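Local atomic coordinates of kojibiose phosphorylase (Gut metagenome, PDB entry 6W0P), a protein that belongs to glycoside hydrolase family 65 and has a central catalytic domain built largely from helices. Residues D370-R375 with I445-E450. Residues are numbered along the deposited sequence; the frame is centred on the assembly and turned at random.
Sequences DLIMFR and IEMLVE
Met447 reaches across to the helix of 370-375 and lays its terminal methyl over the carbonyl oxygen and branch methyl of Ile372 and the CB of Arg375. Met447 CE packs 3.6 Å from Ile372 O. The same Met447 CE lies 3.7 Å from Arg375 CB, and its distance to Ile372 CG2 is 3.9 Å. Extended as far as the sulfur, the methionine chain bends only at its last torsion (chi3 87°), which turns CE onto the neighbouring helix. A long, unbranched side chain suits this place, because the nearest CA atoms, those of Arg375 and Met447, are 8.4 Å apart. The beta branch of Ile372 holds CG2 close to the helix backbone, anti to the backbone N, where the methionine methyl can meet it; the side chains of Ile372 and Met447 cross at about a right angle. Helices 365-376 and 437-458 both belong to the helical catalytic domain of family 65, related to the six-hairpin glycosidases, whose (alpha/alpha)6 barrel is made of such packed helices. Val423 of helix 418-434 touches both Met447 and Arg375, and Tyr430 of the same helix packs on Ile372. Arginine serves a double purpose here: its aliphatic base receives the methyl, whereas its guanidinium group leads away to a salt bridge with Glu353.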
loop_
_atom_site.group_PDB
_atom_site.type_symbol
_atom_site.label_atom_id
_atom_site.label_comp_id
_atom_site.label_asym_id
_atom_site.label_seq_id
_atom_site.Cartn_x
_atom_site.Cartn_y
_atom_site.Cartn_z
ATOM N N ASP A 370 28.216 17.451 13.532
ATOM C CA ASP A 370 27.859 16.073 13.971
ATOM C C ASP A 370 26.555 15.633 13.306
ATOM O O ASP A 370 26.491 14.458 12.870
ATOM C CB ASP A 370 27.849 15.937 15.492
ATOM C CG ASP A 370 29.227 15.627 16.064
ATOM O OD1 ASP A 370 30.162 15.548 15.262
ATOM O OD2 ASP A 370 29.365 15.479 17.310
ATOM N N LEU A 371 25.573 16.531 13.186
ATOM C CA LEU A 371 24.321 16.246 12.441
ATOM C C LEU A 371 24.653 15.775 11.019
ATOM O O LEU A 371 24.052 14.773 10.593
ATOM C CB LEU A 371 23.414 17.477 12.430
ATOM C CG LEU A 371 22.645 17.682 13.721
ATOM C CD1 LEU A 371 21.855 18.977 13.689
ATOM C CD2 LEU A 371 21.720 16.512 13.976
ATOM N N ILE A 372 25.593 16.424 10.317
ATOM C CA ILE A 372 26.004 15.991 8.946
ATOM C C ILE A 372 26.833 14.695 9.022
ATOM O O ILE A 372 26.655 13.846 8.140
ATOM C CB ILE A 372 26.711 17.129 8.220
ATOM C CG1 ILE A 372 25.768 18.317 8.046
ATOM C CG2 ILE A 372 27.268 16.672 6.890
ATOM C CD1 ILE A 372 26.467 19.665 8.111
ATOM N N MET A 373 27.654 14.502 10.059
ATOM C CA MET A 373 28.532 13.300 10.186
ATOM C C MET A 373 27.643 12.075 10.396
ATOM O O MET A 373 27.985 10.959 9.899
ATOM C CB MET A 373 29.514 13.413 11.357
ATOM C CG MET A 373 30.673 14.373 11.119
ATOM S SD MET A 373 31.529 14.167 9.566
ATOM C CE MET A 373 32.074 12.470 9.707
ATOM N N PHE A 374 26.509 12.263 11.064
ATOM C CA PHE A 374 25.533 11.160 11.186
ATOM C C PHE A 374 25.265 10.622 9.780
ATOM O O PHE A 374 25.185 9.388 9.641
ATOM C CB PHE A 374 24.231 11.573 11.872
ATOM C CG PHE A 374 23.112 10.623 11.539
ATOM C CD1 PHE A 374 23.100 9.332 12.041
ATOM C CD2 PHE A 374 22.112 10.996 10.661
ATOM C CE1 PHE A 374 22.078 8.453 11.723
ATOM C CE2 PHE A 374 21.099 10.113 10.329
ATOM C CZ PHE A 374 21.083 8.841 10.862
ATOM N N ARG A 375 25.091 11.514 8.798
ATOM C CA ARG A 375 24.766 11.146 7.392
ATOM C C ARG A 375 26.006 10.568 6.702
ATOM O O ARG A 375 25.858 9.635 5.919
ATOM C CB ARG A 375 24.214 12.348 6.620
ATOM C CG ARG A 375 22.915 12.892 7.196
ATOM C CD ARG A 375 21.761 11.893 7.200
ATOM N NE ARG A 375 20.477 12.569 7.409
ATOM C CZ ARG A 375 19.278 12.004 7.350
ATOM N NH1 ARG A 375 19.148 10.717 7.090
ATOM N NH2 ARG A 375 18.197 12.736 7.557
ATOM N N ILE A 445 32.957 16.272 0.012
ATOM C CA ILE A 445 33.070 15.980 -1.442
ATOM C C ILE A 445 32.519 14.576 -1.691
ATOM O O ILE A 445 31.684 14.432 -2.576
ATOM C CB ILE A 445 34.526 16.148 -1.902
ATOM C CG1 ILE A 445 35.031 17.561 -1.600
ATOM C CG2 ILE A 445 34.678 15.781 -3.379
ATOM C CD1 ILE A 445 36.525 17.742 -1.793
ATOM N N GLU A 446 32.951 13.588 -0.906
ATOM C CA GLU A 446 32.502 12.185 -1.062
ATOM C C GLU A 446 30.964 12.124 -1.022
ATOM O O GLU A 446 30.374 11.515 -1.949
ATOM C CB GLU A 446 33.113 11.281 0.004
ATOM C CG GLU A 446 32.864 9.815 -0.309
ATOM C CD GLU A 446 33.292 8.850 0.771
ATOM O OE1 GLU A 446 34.077 9.266 1.638
ATOM O OE2 GLU A 446 32.821 7.690 0.751
ATOM N N MET A 447 30.353 12.733 0.002
ATOM C CA MET A 447 28.879 12.776 0.206
ATOM C C MET A 447 28.213 13.439 -0.996
ATOM O O MET A 447 27.147 12.947 -1.402
ATOM C CB MET A 447 28.502 13.566 1.458
ATOM C CG MET A 447 28.968 12.901 2.712
ATOM S SD MET A 447 28.763 13.962 4.124
ATOM C CE MET A 447 27.075 13.537 4.563
ATOM N N LEU A 448 28.809 14.509 -1.525
ATOM C CA LEU A 448 28.212 15.288 -2.643
ATOM C C LEU A 448 28.282 14.471 -3.948
ATOM O O LEU A 448 27.312 14.551 -4.768
ATOM C CB LEU A 448 28.945 16.619 -2.790
ATOM C CG LEU A 448 28.746 17.630 -1.659
ATOM C CD1 LEU A 448 29.512 18.911 -1.969
ATOM C CD2 LEU A 448 27.265 17.946 -1.437
ATOM N N VAL A 449 29.378 13.726 -4.170
ATOM C CA VAL A 449 29.555 12.918 -5.414
ATOM C C VAL A 449 28.544 11.773 -5.360
ATOM O O VAL A 449 27.860 11.537 -6.360
ATOM C CB VAL A 449 31.011 12.434 -5.588
ATOM C CG1 VAL A 449 31.133 11.309 -6.613
ATOM C CG2 VAL A 449 31.921 13.593 -5.957
ATOM N N GLU A 450 28.443 11.110 -4.207
ATOM C CA GLU A 450 27.509 9.969 -4.030
ATOM C C GLU A 450 26.067 10.447 -4.235
ATOM O O GLU A 450 25.335 9.736 -4.944
ATOM C CB GLU A 450 27.692 9.291 -2.668
ATOM C CG GLU A 450 29.042 8.601 -2.512
ATOM C CD GLU A 450 29.321 7.412 -3.423
ATOM O OE1 GLU A 450 28.403 6.990 -4.160
ATOM O OE2 GLU A 450 30.480 6.934 -3.415
#